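Local coordinates for protein glucose 1-dehydrogenase (Haloferax mediterranei, PDB 2B5W) that catalyses the NAD(P)+-dependent oxidation of D-glucose to D-gluconate, preferring NADP+, as a zinc-dependent homodimer, at residues Phe177-Asn181 / Tyr203-Arg208; Val233-Pro237 / Gln258-Ala262; Asp244-Glu248 / Gly267-Gly273. The protein carries 1 engineered substitution. One frame throughout, in Å; residues are numbered along the deposited sequence. Where two conformers were deposited one is given.

Contact 1: Phe177-Asn181 / Tyr203-Arg208; sequences FVLGN and YCLGRR. With NAP (NADP nicotinamide-adenine-dinucleotide phosphate), chain I.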
# COMPACT_ATOMS: atom_id res chain seq x y z
N PHE A 177 -8.85 -10.53 8.97
CA PHE A 177 -9.79 -11.25 8.11
C PHE A 177 -8.94 -11.85 6.98
O PHE A 177 -8.35 -11.14 6.14
CB PHE A 177 -10.80 -10.24 7.57
CG PHE A 177 -11.94 -10.80 6.72
CD1 PHE A 177 -12.34 -12.12 6.82
CD2 PHE A 177 -12.69 -9.93 5.91
CE1 PHE A 177 -13.45 -12.59 6.11
CE2 PHE A 177 -13.76 -10.40 5.17
CZ PHE A 177 -14.17 -11.75 5.30
N VAL A 178 -8.90 -13.17 6.95
CA VAL A 178 -8.20 -13.88 5.91
C VAL A 178 -9.26 -14.27 4.89
O VAL A 178 -10.27 -14.86 5.23
CB VAL A 178 -7.54 -15.17 6.47
CG1 VAL A 178 -6.97 -16.01 5.35
CG2 VAL A 178 -6.49 -14.84 7.52
N LEU A 179 -9.03 -13.94 3.64
CA LEU A 179 -9.93 -14.35 2.57
C LEU A 179 -9.39 -15.62 1.93
O LEU A 179 -8.31 -15.63 1.33
CB LEU A 179 -10.08 -13.26 1.51
CG LEU A 179 -10.29 -11.85 1.99
CD1 LEU A 179 -10.35 -10.90 0.80
CD2 LEU A 179 -11.44 -11.67 2.93
N GLY A 180 -10.12 -16.73 2.05
CA GLY A 180 -9.64 -17.98 1.52
C GLY A 180 -9.37 -19.02 2.58
O GLY A 180 -8.75 -18.73 3.63
N ASN A 181 -9.82 -20.23 2.27
CA ASN A 181 -9.73 -21.35 3.20
C ASN A 181 -8.91 -22.47 2.61
O ASN A 181 -9.07 -23.63 2.96
CB ASN A 181 -11.15 -21.86 3.59
CG ASN A 181 -11.94 -22.34 2.40
OD1 ASN A 181 -11.81 -21.84 1.29
ND2 ASN A 181 -12.78 -23.35 2.63
N TYR A 203 -11.34 -13.72 11.53
CA TYR A 203 -12.40 -14.06 10.58
C TYR A 203 -11.76 -14.73 9.38
O TYR A 203 -10.64 -14.40 9.02
CB TYR A 203 -13.10 -12.78 10.17
CG TYR A 203 -13.75 -12.04 11.31
CD1 TYR A 203 -13.04 -11.13 12.06
CD2 TYR A 203 -15.11 -12.19 11.60
CE1 TYR A 203 -13.59 -10.42 13.11
CE2 TYR A 203 -15.68 -11.48 12.64
CZ TYR A 203 -14.92 -10.61 13.40
OH TYR A 203 -15.47 -9.90 14.44
N CYS A 204 -12.44 -15.68 8.76
CA CYS A 204 -11.91 -16.34 7.56
C CYS A 204 -13.05 -16.60 6.57
O CYS A 204 -14.08 -17.13 6.94
CB CYS A 204 -11.15 -17.60 7.89
SG CYS A 204 -10.45 -18.47 6.51
N LEU A 205 -12.84 -16.19 5.33
CA LEU A 205 -13.84 -16.30 4.25
C LEU A 205 -13.68 -17.60 3.49
O LEU A 205 -12.59 -17.94 3.01
CB LEU A 205 -13.66 -15.15 3.27
CG LEU A 205 -14.80 -14.94 2.25
CD1 LEU A 205 -15.90 -14.12 2.88
CD2 LEU A 205 -14.25 -14.27 0.98
N GLY A 206 -14.80 -18.29 3.27
CA GLY A 206 -14.86 -19.47 2.43
C GLY A 206 -16.24 -19.54 1.77
O GLY A 206 -17.02 -18.61 1.92
N ARG A 207 -16.53 -20.66 1.14
CA ARG A 207 -17.81 -20.85 0.46
C ARG A 207 -18.22 -22.33 0.51
O ARG A 207 -18.68 -22.90 -0.48
CB ARG A 207 -17.77 -20.29 -0.96
CG ARG A 207 -16.75 -20.83 -1.87
CD ARG A 207 -16.72 -20.14 -3.22
NE ARG A 207 -15.67 -20.69 -4.05
CZ ARG A 207 -15.35 -20.24 -5.26
NH1 ARG A 207 -16.00 -19.20 -5.77
NH2 ARG A 207 -14.37 -20.82 -5.94
N ARG A 208 -18.02 -22.91 1.68
CA ARG A 208 -18.31 -24.32 1.96
C ARG A 208 -19.57 -24.51 2.77
O ARG A 208 -19.91 -23.70 3.65
CB ARG A 208 -17.18 -24.97 2.75
CG ARG A 208 -15.84 -24.94 2.06
CD ARG A 208 -15.77 -25.75 0.82
NE ARG A 208 -14.50 -25.60 0.10
CZ ARG A 208 -13.37 -26.19 0.46
NH1 ARG A 208 -13.32 -27.01 1.50
NH2 ARG A 208 -12.26 -25.99 -0.26
PA NAP I . -6.28 -22.79 -2.94
O1A NAP I . -6.80 -22.93 -4.29
O2A NAP I . -6.02 -24.14 -2.25
O5B NAP I . -7.28 -21.98 -2.02
C5B NAP I . -8.07 -20.91 -2.46
C4B NAP I . -9.30 -21.04 -1.58
O4B NAP I . -10.07 -19.87 -1.76
C3B NAP I . -10.18 -22.25 -1.93
O3B NAP I . -10.37 -23.12 -0.82
C2B NAP I . -11.49 -21.62 -2.39
O2B NAP I . -12.66 -22.28 -1.93
C1B NAP I . -11.43 -20.24 -1.79
N9A NAP I . -12.16 -19.28 -2.60
C8A NAP I . -11.94 -18.97 -3.92
N7A NAP I . -12.84 -18.04 -4.29
C5A NAP I . -13.67 -17.79 -3.22
C6A NAP I . -14.77 -16.95 -3.02
N6A NAP I . -15.30 -16.19 -4.00
N1A NAP I . -15.38 -16.93 -1.78
C2A NAP I . -14.91 -17.70 -0.74
N3A NAP I . -13.83 -18.54 -0.93
C4A NAP I . -13.21 -18.57 -2.14
O3 NAP I . -4.85 -22.11 -2.95
PN NAP I . -3.76 -21.86 -1.77
O1N NAP I . -4.41 -21.60 -0.45
O2N NAP I . -2.61 -22.82 -1.85
O5D NAP I . -3.41 -20.47 -2.47
C5D NAP I . -4.26 -19.34 -2.30
C4D NAP I . -3.93 -18.26 -3.33
O4D NAP I . -2.61 -17.78 -3.06
C3D NAP I . -3.93 -18.76 -4.78
O3D NAP I . -4.52 -17.81 -5.64
C2D NAP I . -2.45 -18.95 -5.07
O2D NAP I . -2.10 -18.92 -6.43
C1D NAP I . -1.84 -17.80 -4.27
N1N NAP I . -0.46 -17.97 -3.82
C2N NAP I . 0.34 -16.88 -4.00
C3N NAP I . 1.62 -16.91 -3.53
C7N NAP I . 2.37 -15.60 -3.61
O7N NAP I . 3.72 -15.76 -3.31
N7N NAP I . 1.71 -14.46 -3.95
C4N NAP I . 2.17 -18.04 -2.91
C5N NAP I . 1.34 -19.14 -2.73
C6N NAP I . 0.01 -19.09 -3.16
P2B NAP I . -13.39 -23.48 -2.80
O1X NAP I . -12.57 -24.66 -2.88
O2X NAP I . -14.71 -23.70 -2.03
O3X NAP I . -13.69 -22.96 -4.21
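Phe177 turns its CG away from its backbone N (chi1 -176°), and this swings the ring across strand 203-206. The ring atom CD1 lies 3.5 Å from CB of Tyr203. CZ of Phe177, at the far end of the ring, lies 3.8 Å from CD1 of Leu205. Leu179 CD2 sits over the centre of one face of this ring, so Phe177, Leu179 and Leu205 form one apolar layer on this face of the sheet. Val178 and Cys204 point to the other face, toward helix 183-194. The strands run parallel and are tied by three backbone bonds: Val178 N to Tyr203 O, Leu205 N to Val178 O, and Gly180 N to Leu205 O (2.9 Å). This is the first beta-alpha-beta unit of a Rossmann fold. Gly180 is probably the first glycine of a GxGxxG pattern, as in other Rossmann folds, and at its backbone angles a side chain would run into the carbonyl oxygen of Leu179. Just past strand 203-206, two arginines meet the 2'-phosphate of NADP. Arg207 reaches it with an extended chain. NE (3.0 Å) and NH2 (2.8 Å) of Arg207 both grip NAP O3X, while N7A of the adenine lies over its guanidinium. The Arg208 chain bends at chi2 (-66°). Its guanidinium meets the phosphate edge-on, with Arg208 NE bonded to O2X of NAP at 2.9 Å and Arg208 NH2 to O1X at 3.0 Å. The Asn181 amide lies over one face of that guanidinium, the two planes 62° apart. Arg208 NH1 forms a salt bridge with Asp212, which probably helps to fix its rotation.

Contact 2: Val233-Pro237 / Gln258-Ala262; sequences VEDVP and QSVQA. With K (potassium ion), chain G.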
# COMPACT_ATOMS: atom_id res chain seq x y z
N VAL A 233 -17.72 -9.66 0.88
CA VAL A 233 -16.69 -8.94 1.58
C VAL A 233 -17.16 -7.52 1.93
O VAL A 233 -16.96 -7.05 3.03
CB VAL A 233 -15.36 -8.95 0.78
CG1 VAL A 233 -14.32 -8.01 1.45
CG2 VAL A 233 -14.79 -10.37 0.66
N GLU A 234 -17.80 -6.85 0.97
CA GLU A 234 -18.27 -5.47 1.21
C GLU A 234 -19.34 -5.36 2.32
O GLU A 234 -19.51 -4.29 2.91
CB GLU A 234 -18.66 -4.79 -0.11
CG GLU A 234 -20.00 -5.22 -0.70
CD GLU A 234 -19.89 -6.36 -1.68
OE1 GLU A 234 -18.85 -7.09 -1.69
OE2 GLU A 234 -20.86 -6.55 -2.45
N ASP A 235 -20.05 -6.46 2.60
CA ASP A 235 -21.08 -6.49 3.65
C ASP A 235 -20.53 -6.87 5.02
O ASP A 235 -21.24 -6.83 6.04
CB ASP A 235 -22.17 -7.52 3.31
CG ASP A 235 -23.06 -7.13 2.16
OD1 ASP A 235 -22.87 -6.05 1.56
OD2 ASP A 235 -24.00 -7.86 1.79
N VAL A 236 -19.26 -7.26 5.08
CA VAL A 236 -18.70 -7.73 6.34
C VAL A 236 -18.74 -6.70 7.46
O VAL A 236 -19.01 -7.07 8.60
CB VAL A 236 -17.29 -8.36 6.09
CG1 VAL A 236 -16.48 -8.51 7.35
CG2 VAL A 236 -17.41 -9.67 5.34
N PRO A 237 -18.42 -5.42 7.22
CA PRO A 237 -18.51 -4.42 8.28
C PRO A 237 -19.90 -4.33 8.93
O PRO A 237 -19.96 -4.16 10.15
CB PRO A 237 -18.16 -3.12 7.56
CG PRO A 237 -17.23 -3.59 6.47
CD PRO A 237 -17.82 -4.86 5.98
N GLN A 258 -13.05 -5.20 -3.23
CA GLN A 258 -13.97 -5.03 -2.14
C GLN A 258 -13.31 -4.99 -0.79
O GLN A 258 -13.91 -4.50 0.16
CB GLN A 258 -15.05 -6.12 -2.14
CG GLN A 258 -15.96 -6.04 -3.38
CD GLN A 258 -16.63 -4.67 -3.56
OE1 GLN A 258 -16.94 -3.97 -2.59
NE2 GLN A 258 -16.86 -4.29 -4.82
N SER A 259 -12.06 -5.46 -0.71
CA SER A 259 -11.32 -5.44 0.55
C SER A 259 -11.25 -4.02 1.07
O SER A 259 -11.32 -3.79 2.26
CB SER A 259 -9.90 -5.99 0.38
OG SER A 259 -9.12 -5.23 -0.55
N VAL A 260 -11.12 -3.05 0.17
CA VAL A 260 -11.04 -1.66 0.58
C VAL A 260 -12.27 -1.23 1.37
O VAL A 260 -12.18 -0.45 2.29
CB VAL A 260 -10.81 -0.77 -0.67
CG1 VAL A 260 -11.00 0.72 -0.36
CG2 VAL A 260 -9.39 -1.04 -1.19
N GLN A 261 -13.44 -1.76 0.99
CA GLN A 261 -14.67 -1.43 1.69
C GLN A 261 -14.79 -2.14 3.04
O GLN A 261 -15.46 -1.63 3.93
CB GLN A 261 -15.89 -1.74 0.82
CG GLN A 261 -15.89 -1.04 -0.55
CD GLN A 261 -15.68 0.47 -0.49
OE1 GLN A 261 -14.94 1.02 -1.33
NE2 GLN A 261 -16.31 1.14 0.46
N ALA A 262 -14.14 -3.30 3.19
CA ALA A 262 -14.21 -4.05 4.44
C ALA A 262 -13.15 -3.59 5.46
O ALA A 262 -13.28 -3.84 6.63
CB ALA A 262 -14.07 -5.52 4.19
K K G . -21.22 -4.33 12.57
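A potassium site adjoins this contact, in which the turn 233-237 of the nucleotide-binding domain rests against the last turn of helix 253-262. Val233, Glu234 and Pro237 meet Gln258, Gln261 and Ala262. No hydrogen bond crosses between the segments; they meet by van der Waals contact. Val233 holds CG1 opposite its backbone N (chi1 172°). This branch then comes within 3.7 Å of Ala262 CB and also lies near Gln258 O. The carbonyl of Val233 also packs on the alanine, with Val233 O 3.5 Å from Ala262 CB. That oxygen accepts the backbone N-H of Val236 at 3.1 Å, which closes the 3-10 turn. Toward solvent, Glu234 and Gln258 lie against each other with their carboxylate and amide planes 48° apart. Both chains bend at chi2. Glu234 OE1 approaches Gln258 CG at 3.5 Å, and Gln258 OE1 reaches back to Glu234 CB at 3.1 Å. Here the aliphatic part of each chain meets the polar end of the other. Pro237 sets its ring on the helix end: its CG is 3.7 Å from both Gln261 O and Ala262 CA. On the other side of its residue, Pro237 O binds potassium at 2.7 Å. The carbonyls of Asp238 and Tyr240 also bind this ion, so it ties together the short helix 236-239 and what follows it. Ala262 is also packed on Ile246 of strand 243-248, and Val236 on Met243 of that strand. Segment 233-237 belongs to the connection from strand 224-227 to strand 243-248, the crossover between the two halves of a Rossmann fold. Helix 253-262 connects strand 243-248 to strand 267-271, so on one face of the sheet this contact packs the Rossmann crossover against the next helix.

Contact 3: Asp244-Glu248 / Gly267-Gly273; sequences DFIYE and GVGALLG. With NAP (NADP nicotinamide-adenine-dinucleotide phosphate), chain I.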
# COMPACT_ATOMS: atom_id res chain seq x y z
N ASP A 244 -9.17 -4.42 10.54
CA ASP A 244 -7.92 -3.67 10.50
C ASP A 244 -6.92 -4.23 9.51
O ASP A 244 -6.15 -3.46 8.89
CB ASP A 244 -7.29 -3.61 11.86
CG ASP A 244 -8.13 -2.91 12.85
OD1 ASP A 244 -8.50 -1.73 12.59
OD2 ASP A 244 -8.48 -3.44 13.93
N PHE A 245 -6.91 -5.54 9.36
CA PHE A 245 -5.96 -6.21 8.48
C PHE A 245 -6.73 -7.23 7.66
O PHE A 245 -7.51 -8.01 8.23
CB PHE A 245 -4.85 -6.92 9.24
CG PHE A 245 -3.87 -7.59 8.34
CD1 PHE A 245 -3.22 -6.85 7.36
CD2 PHE A 245 -3.64 -8.95 8.39
CE1 PHE A 245 -2.36 -7.46 6.50
CE2 PHE A 245 -2.77 -9.53 7.53
CZ PHE A 245 -2.15 -8.77 6.57
N ILE A 246 -6.57 -7.20 6.35
CA ILE A 246 -7.10 -8.23 5.47
C ILE A 246 -5.97 -8.90 4.71
O ILE A 246 -5.07 -8.22 4.20
CB ILE A 246 -8.15 -7.62 4.52
CG1 ILE A 246 -9.34 -7.14 5.35
CG2 ILE A 246 -8.55 -8.64 3.46
CD1 ILE A 246 -10.44 -6.44 4.53
N TYR A 247 -5.97 -10.22 4.68
CA TYR A 247 -5.05 -11.01 3.88
C TYR A 247 -5.85 -11.77 2.86
O TYR A 247 -6.65 -12.65 3.21
CB TYR A 247 -4.35 -12.00 4.83
CG TYR A 247 -3.20 -12.78 4.27
CD1 TYR A 247 -3.41 -13.90 3.47
CD2 TYR A 247 -1.89 -12.44 4.59
CE1 TYR A 247 -2.36 -14.66 3.01
CE2 TYR A 247 -0.83 -13.19 4.10
CZ TYR A 247 -1.07 -14.29 3.32
OH TYR A 247 -0.05 -15.09 2.82
N GLU A 248 -5.62 -11.45 1.60
CA GLU A 248 -6.32 -12.09 0.50
C GLU A 248 -5.56 -13.29 -0.04
O GLU A 248 -4.44 -13.17 -0.48
CB GLU A 248 -6.61 -11.07 -0.58
CG GLU A 248 -7.25 -11.64 -1.83
CD GLU A 248 -6.27 -12.26 -2.79
OE1 GLU A 248 -5.23 -11.61 -3.10
OE2 GLU A 248 -6.48 -13.41 -3.25
N GLY A 267 -6.43 0.83 7.84
CA GLY A 267 -6.08 -0.58 7.66
C GLY A 267 -5.29 -0.84 6.38
O GLY A 267 -5.13 0.02 5.50
N VAL A 268 -4.80 -2.06 6.25
CA VAL A 268 -4.13 -2.52 5.06
C VAL A 268 -4.61 -3.90 4.64
O VAL A 268 -4.86 -4.76 5.48
CB VAL A 268 -2.60 -2.48 5.22
CG1 VAL A 268 -2.12 -3.29 6.43
CG2 VAL A 268 -1.88 -2.95 3.95
N GLY A 269 -4.74 -4.11 3.33
CA GLY A 269 -4.92 -5.41 2.76
C GLY A 269 -3.68 -5.88 2.05
O GLY A 269 -3.08 -5.16 1.25
N ALA A 270 -3.26 -7.08 2.41
CA ALA A 270 -2.21 -7.80 1.72
C ALA A 270 -2.84 -8.67 0.65
O ALA A 270 -3.78 -9.41 0.94
CB ALA A 270 -1.45 -8.65 2.69
N LEU A 271 -2.31 -8.61 -0.56
CA LEU A 271 -2.85 -9.37 -1.69
C LEU A 271 -1.84 -10.45 -2.06
O LEU A 271 -0.67 -10.13 -2.31
CB LEU A 271 -3.15 -8.46 -2.89
CG LEU A 271 -4.08 -7.28 -2.61
CD1 LEU A 271 -4.20 -6.48 -3.89
CD2 LEU A 271 -5.45 -7.73 -2.09
N LEU A 272 -2.27 -11.72 -2.09
CA LEU A 272 -1.43 -12.86 -2.45
C LEU A 272 -1.92 -13.59 -3.70
O LEU A 272 -1.19 -14.31 -4.36
CB LEU A 272 -1.33 -13.89 -1.33
CG LEU A 272 -0.41 -13.55 -0.14
CD1 LEU A 272 1.05 -13.57 -0.53
CD2 LEU A 272 -0.83 -12.25 0.55
N GLY A 273 -3.19 -13.40 -4.02
CA GLY A 273 -3.81 -14.17 -5.09
C GLY A 273 -3.30 -13.86 -6.47
O GLY A 273 -2.90 -12.73 -6.76
PA NAP I . -6.28 -22.79 -2.94
O1A NAP I . -6.80 -22.93 -4.29
O2A NAP I . -6.02 -24.14 -2.25
O5B NAP I . -7.28 -21.98 -2.02
C5B NAP I . -8.07 -20.91 -2.46
C4B NAP I . -9.30 -21.04 -1.58
O4B NAP I . -10.07 -19.87 -1.76
C3B NAP I . -10.18 -22.25 -1.93
O3B NAP I . -10.37 -23.12 -0.82
C2B NAP I . -11.49 -21.62 -2.39
O2B NAP I . -12.66 -22.28 -1.93
C1B NAP I . -11.43 -20.24 -1.79
N9A NAP I . -12.16 -19.28 -2.60
C8A NAP I . -11.94 -18.97 -3.92
N7A NAP I . -12.84 -18.04 -4.29
C5A NAP I . -13.67 -17.79 -3.22
C6A NAP I . -14.77 -16.95 -3.02
N6A NAP I . -15.30 -16.19 -4.00
N1A NAP I . -15.38 -16.93 -1.78
C2A NAP I . -14.91 -17.70 -0.74
N3A NAP I . -13.83 -18.54 -0.93
C4A NAP I . -13.21 -18.57 -2.14
O3 NAP I . -4.85 -22.11 -2.95
PN NAP I . -3.76 -21.86 -1.77
O1N NAP I . -4.41 -21.60 -0.45
O2N NAP I . -2.61 -22.82 -1.85
O5D NAP I . -3.41 -20.47 -2.47
C5D NAP I . -4.26 -19.34 -2.30
C4D NAP I . -3.93 -18.26 -3.33
O4D NAP I . -2.61 -17.78 -3.06
C3D NAP I . -3.93 -18.76 -4.78
O3D NAP I . -4.52 -17.81 -5.64
C2D NAP I . -2.45 -18.95 -5.07
O2D NAP I . -2.10 -18.92 -6.43
C1D NAP I . -1.84 -17.80 -4.27
N1N NAP I . -0.46 -17.97 -3.82
C2N NAP I . 0.34 -16.88 -4.00
C3N NAP I . 1.62 -16.91 -3.53
C7N NAP I . 2.37 -15.60 -3.61
O7N NAP I . 3.72 -15.76 -3.31
N7N NAP I . 1.71 -14.46 -3.95
C4N NAP I . 2.17 -18.04 -2.91
C5N NAP I . 1.34 -19.14 -2.73
C6N NAP I . 0.01 -19.09 -3.16
P2B NAP I . -13.39 -23.48 -2.80
O1X NAP I . -12.57 -24.66 -2.88
O2X NAP I . -14.71 -23.70 -2.03
O3X NAP I . -13.69 -22.96 -4.21
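The Tyr247 ring carries Leu272 CD2 over one face, offset toward the rim. This is a CH-pi contact, with CD2 of Leu272 3.7 Å from the centroid of the Tyr247 ring and 22° off its normal. Ala270 CB approaches the same ring obliquely. The Phe245 ring lies alongside Val268, its CD1 3.8 Å from Val268 CG1, and its CZ reaches Ala270 CB. Tyr247 OH bonds to Thr155 of helix 149-164, which probably helps to hold the ring against Leu272. Between the parallel strands a ladder of backbone bonds runs from Asp244 O to Leu272 N. The straightest, Glu248 N to Ala270 O, measures 2.8 Å at 176°. The Glu248 chain bends at chi2 and brings OE1 back to the turn, where Gly273 N meets its syn side at 2.9 Å; a bond from Leu272 N to OE1 is weak. His288 of the second subunit also bonds to OE1, while OE2 takes the amides of Thr250 and Gly251. With an alanine in place of Glu248, the amide of Gly273 and this histidine would probably lose their shared acceptor, and the turn would be less firmly set. That turn presents Leu272 O to the carboxamide N7N of NADP, which donates to it at 2.9 Å and 172°. Such a loop after a parallel strand, receiving the nicotinamide, belongs to the second half of a Rossmann fold.

In the fold
All three contacts lie in the Rossmann domain, with centres 11 to 13 Å apart. Contact 1 closes before the other two open, while the segments of contacts 2 and 3 alternate along the chain. Contacts 1 and 3 share the six-stranded parallel sheet, where strands 175-179 and 243-248 are neighbours and join the two strand pairs. Contact 2 packs on one face of that sheet: Val233 and Val236 touch Leu205 and Phe177 of contact 1, and Ala262 touches Ile246 of contact 3. NADP spans the ends of the strands. Contact 1 holds its 2'-phosphate and adenine, and contact 3 its nicotinamide amide, so loops at the ends of one sheet help to hold both ends of the cofactor.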